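Local coordinates for penicillin binding protein 2X (Streptococcus thermophilus, PDB 5U47), which probably cross-links the peptides of neighbouring glycan strands in septal peptidoglycan as a penicillin-binding transpeptidase of the divisome, at residues K670-T675 / K699-T704. The protein carries 1 engineered substitution. Numbering follows the deposited sequence.
Sequences KGIKIT and KKITIT
Lys673 and Thr675 use both their N-H and their C=O to bind segment 699-704, each gripping the two residues that flank its partner, the usual parallel pattern. Lys673, opposite Lys700, donates from N to Lys699 O (2.8 Å) and accepts at O from Ile701 N (3.1 Å); Thr675, opposite Thr702, reaches Ile701 O through its N (2.9 Å), and Thr675 O receives Ile703 N (2.9 Å). The bond to Lys699 O is the most bent at its acceptor, with the donor tilted 27° from the carbonyl plane. Between these bonds, CA-H groups of Lys700, Ile674 and Thr702 add weaker contacts to carbonyl oxygens already bonded.

Apolar contact gathers on one face. Ile674 and Ile701 lie side by side, CD1 of Ile674 against CB of Ile701 at 3.8 Å; a bend at chi2 (-65°) turns that methyl across. The other branch, Ile674 CG2, meets Ile703 CG1, while Ile672 CG2 packs on Ile701 CG1. From helix 660-670, Phe666 touches Ile672, and Val663 and Ala667 touch Ile674; loop residues Leu652 and Met655 meet Ile701 and Ile703. A Schellman motif at Gly671 ends the helix just before the strand.

Lys673, Lys700, Thr675 and Thr702 occupy the opposite face, where Thr675 CB lies 4.0 Å from Thr702 OG1. The chemistry thus separates an apolar face, packed on helix and loops, from a largely exposed lysine and threonine face, in keeping with the PASTA fold of one helix against three strands.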
loop_
_atom_site.group_PDB
_atom_site.type_symbol
_atom_site.label_atom_id
_atom_site.label_comp_id
_atom_site.label_asym_id
_atom_site.label_seq_id
_atom_site.Cartn_x
_atom_site.Cartn_y
_atom_site.Cartn_z
ATOM N N LYS A 670 -20.158 -5.137 -27.151
ATOM C CA LYS A 670 -19.994 -6.513 -27.646
ATOM C C LYS A 670 -21.223 -7.137 -28.310
ATOM O O LYS A 670 -21.192 -8.316 -28.654
ATOM C CB LYS A 670 -19.486 -7.428 -26.524
ATOM C CG LYS A 670 -18.181 -6.981 -25.898
ATOM C CD LYS A 670 -17.050 -6.765 -26.892
ATOM C CE LYS A 670 -16.691 -8.016 -27.649
ATOM N NZ LYS A 670 -15.480 -7.788 -28.491
ATOM N N GLY A 671 -22.283 -6.356 -28.495
ATOM C CA GLY A 671 -23.485 -6.836 -29.163
ATOM C C GLY A 671 -24.175 -8.004 -28.489
ATOM O O GLY A 671 -24.581 -8.944 -29.150
ATOM N N ILE A 672 -24.313 -7.938 -27.170
ATOM C CA ILE A 672 -24.963 -8.994 -26.409
ATOM C C ILE A 672 -26.301 -8.467 -25.922
ATOM O O ILE A 672 -26.391 -7.332 -25.470
ATOM C CB ILE A 672 -24.085 -9.414 -25.217
ATOM C CG1 ILE A 672 -22.774 -10.010 -25.735
ATOM C CG2 ILE A 672 -24.827 -10.394 -24.313
ATOM C CD1 ILE A 672 -21.760 -10.274 -24.647
ATOM N N LYS A 673 -27.333 -9.295 -26.025
ATOM C CA LYS A 673 -28.686 -8.947 -25.578
ATOM C C LYS A 673 -28.829 -9.255 -24.092
ATOM O O LYS A 673 -28.702 -10.408 -23.686
ATOM C CB LYS A 673 -29.703 -9.774 -26.368
ATOM C CG LYS A 673 -31.151 -9.700 -25.913
ATOM C CD LYS A 673 -31.860 -8.438 -26.364
ATOM C CE LYS A 673 -33.345 -8.490 -26.009
ATOM N NZ LYS A 673 -33.572 -8.434 -24.534
ATOM N N ILE A 674 -29.124 -8.236 -23.291
ATOM C CA ILE A 674 -29.275 -8.413 -21.846
ATOM C C ILE A 674 -30.730 -8.349 -21.415
ATOM O O ILE A 674 -31.466 -7.477 -21.839
ATOM C CB ILE A 674 -28.505 -7.331 -21.029
ATOM C CG1 ILE A 674 -27.013 -7.315 -21.377
ATOM C CG2 ILE A 674 -28.680 -7.578 -19.528
ATOM C CD1 ILE A 674 -26.279 -8.583 -21.000
ATOM N N THR A 675 -31.124 -9.291 -20.571
ATOM C CA THR A 675 -32.438 -9.313 -19.953
ATOM C C THR A 675 -32.205 -9.000 -18.482
ATOM O O THR A 675 -31.379 -9.663 -17.846
ATOM C CB THR A 675 -33.080 -10.707 -20.106
ATOM O OG1 THR A 675 -33.316 -10.956 -21.492
ATOM C CG2 THR A 675 -34.397 -10.793 -19.357
ATOM N N LYS A 699 -24.676 -14.708 -26.738
ATOM C CA LYS A 699 -25.616 -13.809 -27.425
ATOM C C LYS A 699 -26.576 -13.145 -26.467
ATOM O O LYS A 699 -27.044 -12.033 -26.722
ATOM C CB LYS A 699 -26.464 -14.593 -28.437
ATOM C CG LYS A 699 -25.698 -15.525 -29.371
ATOM C CD LYS A 699 -24.604 -14.812 -30.152
ATOM C CE LYS A 699 -23.937 -15.760 -31.140
ATOM N NZ LYS A 699 -22.863 -15.079 -31.913
ATOM N N LYS A 700 -26.874 -13.846 -25.374
ATOM C CA LYS A 700 -27.836 -13.394 -24.384
ATOM C C LYS A 700 -27.380 -13.698 -22.964
ATOM O O LYS A 700 -26.779 -14.741 -22.707
ATOM C CB LYS A 700 -29.165 -14.136 -24.577
ATOM C CG LYS A 700 -29.813 -13.977 -25.939
ATOM C CD LYS A 700 -31.115 -14.771 -26.017
ATOM C CE LYS A 700 -31.752 -14.648 -27.385
ATOM N NZ LYS A 700 -33.126 -15.227 -27.382
ATOM N N ILE A 701 -27.679 -12.780 -22.047
ATOM C CA ILE A 701 -27.409 -13.003 -20.651
ATOM C C ILE A 701 -28.566 -12.438 -19.841
ATOM O O ILE A 701 -29.119 -11.381 -20.173
ATOM C CB ILE A 701 -26.123 -12.309 -20.163
ATOM C CG1 ILE A 701 -24.914 -12.631 -21.049
ATOM C CG2 ILE A 701 -25.829 -12.716 -18.729
ATOM C CD1 ILE A 701 -23.681 -11.808 -20.707
ATOM N N THR A 702 -28.948 -13.164 -18.800
ATOM C CA THR A 702 -29.918 -12.661 -17.847
ATOM C C THR A 702 -29.101 -12.155 -16.661
ATOM O O THR A 702 -28.355 -12.912 -16.022
ATOM C CB THR A 702 -30.948 -13.706 -17.398
ATOM O OG1 THR A 702 -31.753 -14.072 -18.513
ATOM C CG2 THR A 702 -31.866 -13.126 -16.320
ATOM N N ILE A 703 -29.226 -10.864 -16.399
ATOM C CA ILE A 703 -28.530 -10.215 -15.297
ATOM C C ILE A 703 -29.529 -9.839 -14.211
ATOM O O ILE A 703 -30.517 -9.141 -14.480
ATOM C CB ILE A 703 -27.871 -8.928 -15.801
ATOM C CG1 ILE A 703 -26.684 -9.261 -16.716
ATOM C CG2 ILE A 703 -27.443 -8.017 -14.651
ATOM C CD1 ILE A 703 -25.504 -9.888 -16.012
ATOM N N THR A 704 -29.236 -10.254 -12.984
ATOM C CA THR A 704 -30.034 -9.903 -11.832
ATOM C C THR A 704 -29.367 -8.706 -11.165
ATOM O O THR A 704 -28.146 -8.701 -10.947
ATOM C CB THR A 704 -30.137 -11.080 -10.850
ATOM O OG1 THR A 704 -30.694 -12.207 -11.534
ATOM C CG2 THR A 704 -31.029 -10.735 -9.631
#